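Local coordinates for antibiotic resistance protein (Deinococcus radiodurans, PDB 2VLI) that probably confers resistance to tunicamycin by transferring a phosphate group to it, using a P-loop NTPase-type fold, at residues W9-F14 and V82-S87; H108-A113 and N140-E145; I112-V117 and I151-L156. All blocks are in the same frame, centred on the assembly; numbering follows the deposited sequence.

Interaction 1: residues W9-F14 and V82-S87; sequences WINGPF and VPVSIS
Trp9 lays one face of its indole against Val84, whose CG1 stands 4.1 Å above the ring plane, offset toward the rim, while the CE3 corner of the same ring meets Val82 CG1 at 3.9 Å. The other methyl of Val84, CG2, fits against Asn11 CB. Strands 9-11 and 82-84 run parallel, their axes 4.8 Å apart, joined by Ile10 N to Val82 O and Val84 N to Ile10 O. At the end of its strand Asn11 reaches with its side-chain amide to Ile86, beyond strand 82-84; CG lies anti to the backbone N (chi1 -174°), which carries the group across. There OD1 accepts from Ile86 N at 2.7 Å and ND2 gives to Ile86 O at 2.9 Å, the latter in the carbonyl plane on a lone pair. Bonds to both the N and the O of Ile86 fix the rotation of the amide. Ser85 OG lies 2.9 Å from both Gly12 O and Phe14 O. Gly12, Pro13 and Phe14 open the P-loop (Walker A motif, GPFGVGKT). Helix 89-101 packs on Trp9 through Leu95 and Met96, Leu142 of helix 132-142 touches Asn11, and strand 107-112 flanks strand 7-11 across from strand 80-84.

Interaction 2: residues H108-A113 and N140-E145; sequences HFTLIA and NELRGE. With CD (cadmium ion), chain C.
Ile112 presses its CG2 methyl onto the guanidinium of Arg143, 3.5 Å above the plane and over its centre, while its CD1 reaches Leu142 O at 3.6 Å. With chi1 at -53° the two branches part, CG2 to Arg143 and CG1, which bears CD1, to Leu142, so one side chain packs on both residues. Thr110 continues the tight part: its CG2 meets Leu142 CD2 at 3.9 Å, the two side chains crossing at about a right angle. The hydroxyl of Thr110 is bonded elsewhere, to Phe147 O. No direct hydrogen bond joins the segments, and this inner part is van der Waals packing, methyl groups against Leu142 and its carbonyl.

The outer side is looser. Arg143 is exposed, its chain extended from CG to NE, and a water bridges the gap, donating to Ala113 O at 2.7 Å and accepting from Arg143 NH2 at 3.2 Å. Beyond Gly144, Glu145 holds the cadmium ion with both carboxylate oxygens, OE2 at 2.3 Å and OE1 at 2.6 Å; His150 is the other protein ligand identified at the site. His150 NE2 is also hydrogen-bonded to Leu142 O, the carbonyl that Ile112 touches. That second-shell bond would orient the imidazole and probably make its ND1 a better donor to the metal, linking the apolar packing to the ion.

Interaction 3: residues I112-V117 and I151-L156; sequences IAPLNV and IDTAGL
Ile112, the last residue of strand 107-112, pairs in parallel with Asp152 of strand 150-152, the outermost strand on this side within the chain, their CA atoms 4.5 Å apart. Its N gives a nearly straight bond to Ile151 O at 2.9 Å, and its O accepts from Thr153 N at 3.0 Å. That carbonyl gathers more company: a water donates to it at 2.9 Å and lies between it and Asp152 OD1, though its approach to OD1 is very short and that link is doubtful, while Thr153 OG1 adds a weak bond. Asp152 OD1 itself comes close to Ile112 O, acceptor to acceptor. The same carboxylate oxygen takes Ala154 N at 2.9 Å, met nearly along the C-O direction, which makes an Asx turn; chi1 of -169° turns the carboxylate forward to this amide two residues on.

Here both strands come to their C-terminal ends, the end of a parallel alpha/beta sheet at which P-loop NTPase-type folds carry their functional loops. Strand 107-112 passes into helix 115-123, whereas strand 150-152 enters a type II turn from Thr153 to Leu156, closed by Leu156 N on Thr153 O, with Gly155 at a positive phi.

Ala113 follows, its CA and CB both resting against Thr153 OG1, the CB at 3.7 Å. Thr153 sets that hydroxyl between its backbone N and carbonyl carbon (chi1 64°), from where it faces Ala113 and Pro114 together. Pro114 is the N-cap residue of helix 115-123; its CD touches Thr153 OG1, and its CG lies 3.9 Å from Ala154 CA, with Ala154 CB close by. From Leu115 onward the helix leaves this partner, and Leu115 packs instead on helix 132-142 through Val132, Val135 and Leu139.

The three contacts cross one parallel sheet, strands 80-84, 7-11, 107-112 and 150-152 lying side by side in that order. Interaction 1 joins interaction 2 through probable hydrogen bonds, Asn11 N to Phe109 O and Asn11 O to Leu111 N, both 2.8 Å. Interactions 2 and 3 share Ile112 and Ala113 and are tied again by Thr110 O to Ile151 N at 2.9 Å. Phe14 CZ meets Ala113 CB at 3.8 Å, bringing interaction 1, where the P-loop and likely nucleotide site begins at Gly12, to interaction 3. The cadmium ion is held by Glu145, at the end of the second segment of interaction 2, with His150. The side chain of Ile112 is about 7 Å from the cadmium ion. The side chain of Asn11 is about 12 Å from the cadmium ion.

Interaction 1: residues W9-F14 and V82-S87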
# COMPACT_ATOMS: atom_id res chain seq x y z
N TRP A 9 8.17 18.17 3.27
CA TRP A 9 7.01 17.46 2.79
C TRP A 9 6.73 16.39 3.84
O TRP A 9 7.57 15.53 4.07
CB TRP A 9 7.37 16.85 1.46
CG TRP A 9 6.36 15.93 0.85
CD1 TRP A 9 6.09 14.65 1.22
CD2 TRP A 9 5.57 16.17 -0.33
NE1 TRP A 9 5.17 14.09 0.39
CE2 TRP A 9 4.84 14.99 -0.59
CE3 TRP A 9 5.42 17.26 -1.19
CZ2 TRP A 9 3.93 14.88 -1.65
CZ3 TRP A 9 4.51 17.14 -2.27
CH2 TRP A 9 3.78 15.97 -2.47
N ILE A 10 5.60 16.49 4.50
CA ILE A 10 5.31 15.67 5.65
C ILE A 10 4.03 14.86 5.47
O ILE A 10 2.93 15.42 5.46
CB ILE A 10 5.18 16.54 6.93
CG1 ILE A 10 6.47 17.32 7.15
CG2 ILE A 10 4.82 15.66 8.16
CD1 ILE A 10 6.33 18.51 8.13
N ASN A 11 4.17 13.55 5.32
CA ASN A 11 3.07 12.65 5.16
C ASN A 11 2.75 12.04 6.52
O ASN A 11 3.64 11.74 7.29
CB ASN A 11 3.42 11.55 4.18
CG ASN A 11 2.23 10.65 3.87
OD1 ASN A 11 1.07 11.07 3.92
ND2 ASN A 11 2.52 9.40 3.60
N GLY A 12 1.49 11.81 6.77
CA GLY A 12 1.06 11.40 8.11
C GLY A 12 -0.20 10.60 7.99
O GLY A 12 -0.86 10.66 6.95
N PRO A 13 -0.53 9.83 9.04
CA PRO A 13 -1.72 9.01 9.02
C PRO A 13 -2.97 9.76 9.49
O PRO A 13 -4.03 9.18 9.48
CB PRO A 13 -1.40 7.94 10.06
CG PRO A 13 -0.64 8.69 11.09
CD PRO A 13 0.20 9.68 10.32
N PHE A 14 -2.84 11.03 9.89
CA PHE A 14 -3.95 11.79 10.50
C PHE A 14 -4.97 12.35 9.47
O PHE A 14 -5.01 11.90 8.31
CB PHE A 14 -3.40 12.90 11.40
CG PHE A 14 -2.47 12.41 12.47
CD1 PHE A 14 -2.98 11.68 13.58
CD2 PHE A 14 -1.09 12.66 12.40
CE1 PHE A 14 -2.14 11.23 14.58
CE2 PHE A 14 -0.22 12.20 13.40
CZ PHE A 14 -0.75 11.48 14.50
N VAL A 82 4.68 21.32 3.34
CA VAL A 82 3.56 20.66 2.66
C VAL A 82 3.05 19.44 3.46
O VAL A 82 3.63 18.38 3.35
CB VAL A 82 4.02 20.17 1.24
CG1 VAL A 82 2.84 19.60 0.46
CG2 VAL A 82 4.82 21.28 0.46
N PRO A 83 1.94 19.58 4.22
CA PRO A 83 1.30 18.44 4.89
C PRO A 83 0.44 17.64 3.91
O PRO A 83 -0.39 18.22 3.24
CB PRO A 83 0.42 19.08 5.97
CG PRO A 83 0.33 20.55 5.63
CD PRO A 83 1.15 20.81 4.37
N VAL A 84 0.64 16.32 3.86
CA VAL A 84 -0.13 15.43 3.04
C VAL A 84 -0.52 14.23 3.87
O VAL A 84 0.01 14.01 4.94
CB VAL A 84 0.63 14.97 1.78
CG1 VAL A 84 1.02 16.14 0.96
CG2 VAL A 84 1.88 14.20 2.13
N SER A 85 -1.52 13.52 3.39
CA SER A 85 -2.01 12.29 3.98
C SER A 85 -2.24 11.33 2.86
O SER A 85 -3.30 11.36 2.22
CB SER A 85 -3.32 12.54 4.69
OG SER A 85 -3.26 11.93 5.96
N ILE A 86 -1.23 10.52 2.55
CA ILE A 86 -1.30 9.60 1.44
C ILE A 86 -0.92 8.21 1.97
O ILE A 86 0.07 8.07 2.64
CB ILE A 86 -0.34 9.95 0.32
CG1 ILE A 86 -0.64 11.34 -0.28
CG2 ILE A 86 -0.36 8.87 -0.75
CD1 ILE A 86 -1.78 11.36 -1.23
N SER A 87 -1.71 7.20 1.57
CA SER A 87 -1.53 5.81 1.99
C SER A 87 -1.20 4.89 0.84
O SER A 87 -0.56 3.85 1.06
CB SER A 87 -2.80 5.33 2.70
OG SER A 87 -4.00 5.56 1.92

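Interaction 2: residues H108-A113 and N140-E145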
# COMPACT_ATOMS: atom_id res chain seq x y z
N HIS A 108 11.30 14.73 2.23
CA HIS A 108 10.10 14.02 2.43
C HIS A 108 10.17 13.00 3.58
O HIS A 108 11.11 12.20 3.69
CB HIS A 108 9.64 13.39 1.15
CG HIS A 108 10.62 12.50 0.50
ND1 HIS A 108 10.68 11.15 0.78
CD2 HIS A 108 11.55 12.74 -0.45
CE1 HIS A 108 11.62 10.60 0.02
NE2 HIS A 108 12.15 11.54 -0.74
N PHE A 109 9.15 13.08 4.40
CA PHE A 109 9.03 12.32 5.63
C PHE A 109 7.68 11.72 5.73
O PHE A 109 6.68 12.33 5.28
CB PHE A 109 9.19 13.26 6.85
CG PHE A 109 10.49 13.97 6.91
CD1 PHE A 109 11.65 13.28 7.28
CD2 PHE A 109 10.60 15.32 6.52
CE1 PHE A 109 12.86 13.93 7.32
CE2 PHE A 109 11.81 15.96 6.56
CZ PHE A 109 12.94 15.30 6.96
N THR A 110 7.60 10.55 6.38
CA THR A 110 6.34 9.91 6.77
C THR A 110 6.36 9.69 8.28
O THR A 110 7.32 9.15 8.82
CB THR A 110 6.13 8.59 6.00
OG1 THR A 110 5.98 8.89 4.60
CG2 THR A 110 4.88 7.80 6.46
N LEU A 111 5.34 10.20 8.97
CA LEU A 111 5.21 10.04 10.41
C LEU A 111 4.68 8.69 10.73
O LEU A 111 3.60 8.32 10.29
CB LEU A 111 4.27 11.07 10.99
CG LEU A 111 4.66 12.49 10.60
CD1 LEU A 111 3.81 13.53 11.32
CD2 LEU A 111 6.14 12.73 10.84
N ILE A 112 5.46 7.96 11.54
CA ILE A 112 5.04 6.70 12.12
C ILE A 112 4.52 6.95 13.53
O ILE A 112 5.29 7.11 14.47
CB ILE A 112 6.18 5.69 12.18
CG1 ILE A 112 6.83 5.53 10.79
CG2 ILE A 112 5.68 4.35 12.78
CD1 ILE A 112 5.80 5.35 9.66
N ALA A 113 3.21 6.95 13.67
CA ALA A 113 2.59 7.33 14.91
C ALA A 113 2.01 6.12 15.60
O ALA A 113 1.57 5.19 14.94
CB ALA A 113 1.52 8.38 14.64
N ASN A 140 0.62 0.10 9.44
CA ASN A 140 1.53 -0.97 8.97
C ASN A 140 2.01 -0.65 7.55
O ASN A 140 3.20 -0.76 7.26
CB ASN A 140 0.81 -2.30 9.02
CG ASN A 140 0.83 -2.94 10.41
OD1 ASN A 140 1.67 -2.61 11.22
ND2 ASN A 140 -0.10 -3.82 10.67
N GLU A 141 1.10 -0.18 6.68
CA GLU A 141 1.51 0.23 5.30
C GLU A 141 2.49 1.38 5.29
O GLU A 141 3.49 1.34 4.57
CB GLU A 141 0.34 0.56 4.38
CG GLU A 141 0.85 1.23 3.05
CD GLU A 141 -0.05 1.16 1.84
OE1 GLU A 141 -1.26 1.03 2.05
OE2 GLU A 141 0.52 1.29 0.67
N LEU A 142 2.26 2.41 6.13
CA LEU A 142 3.18 3.52 6.19
C LEU A 142 4.63 3.21 6.62
O LEU A 142 5.56 3.96 6.31
CB LEU A 142 2.60 4.66 7.07
CG LEU A 142 1.32 5.30 6.55
CD1 LEU A 142 0.64 6.31 7.55
CD2 LEU A 142 1.62 6.01 5.30
N ARG A 143 4.78 2.16 7.40
CA ARG A 143 6.06 1.65 7.86
C ARG A 143 6.87 0.96 6.76
O ARG A 143 8.02 0.62 6.99
CB ARG A 143 5.88 0.68 8.98
CG ARG A 143 5.50 1.29 10.34
CD ARG A 143 5.17 0.15 11.26
NE ARG A 143 4.77 0.63 12.59
CZ ARG A 143 5.62 0.94 13.56
NH1 ARG A 143 6.92 0.79 13.42
NH2 ARG A 143 5.16 1.41 14.73
N GLY A 144 6.29 0.80 5.57
CA GLY A 144 7.03 0.24 4.42
C GLY A 144 8.13 1.19 4.00
O GLY A 144 7.96 2.41 4.08
N GLU A 145 9.24 0.66 3.48
CA GLU A 145 10.31 1.52 3.02
C GLU A 145 9.98 2.36 1.78
O GLU A 145 10.70 3.29 1.52
CB GLU A 145 11.66 0.83 2.96
CG GLU A 145 12.14 0.41 4.29
CD GLU A 145 12.25 1.58 5.31
OE1 GLU A 145 12.73 2.65 5.01
OE2 GLU A 145 11.92 1.36 6.43
CD CD C . 12.57 3.31 7.51
O HOH W 1 2.34 2.74 14.11

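Interaction 3: residues I112-V117 and I151-L156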
# COMPACT_ATOMS: atom_id res chain seq x y z
N ILE A 112 5.46 7.96 11.54
CA ILE A 112 5.04 6.70 12.12
C ILE A 112 4.52 6.95 13.53
O ILE A 112 5.29 7.11 14.47
CB ILE A 112 6.18 5.69 12.18
CG1 ILE A 112 6.83 5.53 10.79
CG2 ILE A 112 5.68 4.35 12.78
CD1 ILE A 112 5.80 5.35 9.66
N ALA A 113 3.21 6.95 13.67
CA ALA A 113 2.59 7.33 14.91
C ALA A 113 2.01 6.12 15.60
O ALA A 113 1.57 5.19 14.94
CB ALA A 113 1.52 8.38 14.64
N PRO A 114 1.97 6.15 16.96
CA PRO A 114 1.39 5.07 17.73
C PRO A 114 -0.10 4.87 17.47
O PRO A 114 -0.86 5.85 17.28
CB PRO A 114 1.62 5.51 19.18
CG PRO A 114 2.82 6.37 19.10
CD PRO A 114 2.60 7.16 17.83
N LEU A 115 -0.53 3.60 17.42
CA LEU A 115 -1.93 3.29 17.12
C LEU A 115 -2.93 4.08 18.05
O LEU A 115 -3.93 4.61 17.59
CB LEU A 115 -2.18 1.80 17.21
CG LEU A 115 -3.58 1.27 17.02
CD1 LEU A 115 -4.19 1.72 15.69
CD2 LEU A 115 -3.59 -0.28 17.25
N ASN A 116 -2.65 4.13 19.34
CA ASN A 116 -3.57 4.74 20.27
C ASN A 116 -3.71 6.24 20.01
O ASN A 116 -4.81 6.79 20.10
CB ASN A 116 -3.10 4.45 21.70
CG ASN A 116 -1.92 5.28 22.13
OD1 ASN A 116 -2.09 6.27 22.86
ND2 ASN A 116 -0.71 4.92 21.71
N VAL A 117 -2.60 6.89 19.61
CA VAL A 117 -2.59 8.31 19.28
C VAL A 117 -3.45 8.58 18.05
O VAL A 117 -4.24 9.56 18.03
CB VAL A 117 -1.17 8.84 19.12
CG1 VAL A 117 -1.10 10.23 18.39
CG2 VAL A 117 -0.46 8.85 20.50
N ILE A 151 9.83 8.99 10.33
CA ILE A 151 10.07 9.68 11.62
C ILE A 151 9.11 9.05 12.61
O ILE A 151 7.91 9.13 12.44
CB ILE A 151 9.75 11.18 11.54
CG1 ILE A 151 10.66 11.90 10.56
CG2 ILE A 151 9.82 11.86 13.00
CD1 ILE A 151 12.00 12.18 11.02
N ASP A 152 9.62 8.35 13.61
CA ASP A 152 8.73 7.70 14.57
C ASP A 152 8.48 8.69 15.66
O ASP A 152 9.43 9.22 16.24
CB ASP A 152 9.41 6.47 15.16
CG ASP A 152 8.45 5.58 15.96
OD1 ASP A 152 7.57 6.07 16.78
OD2 ASP A 152 8.55 4.35 15.71
N THR A 153 7.22 8.93 15.97
CA THR A 153 6.83 10.01 16.85
C THR A 153 6.52 9.50 18.26
O THR A 153 6.16 10.29 19.15
CB THR A 153 5.59 10.79 16.30
OG1 THR A 153 4.45 9.94 16.26
CG2 THR A 153 5.85 11.32 14.91
N ALA A 154 6.65 8.19 18.47
CA ALA A 154 6.44 7.60 19.78
C ALA A 154 7.15 8.41 20.86
O ALA A 154 8.36 8.61 20.84
CB ALA A 154 6.90 6.18 19.82
N GLY A 155 6.38 8.84 21.83
CA GLY A 155 6.90 9.58 22.98
C GLY A 155 7.23 11.04 22.73
O GLY A 155 7.81 11.67 23.60
N LEU A 156 6.89 11.57 21.56
CA LEU A 156 7.28 12.93 21.18
C LEU A 156 6.03 13.81 21.12
O LEU A 156 4.97 13.38 20.67
CB LEU A 156 7.98 13.00 19.81
CG LEU A 156 9.25 12.18 19.59
CD1 LEU A 156 9.83 12.46 18.20
CD2 LEU A 156 10.25 12.47 20.68
O HOH W 2 5.23 5.21 16.64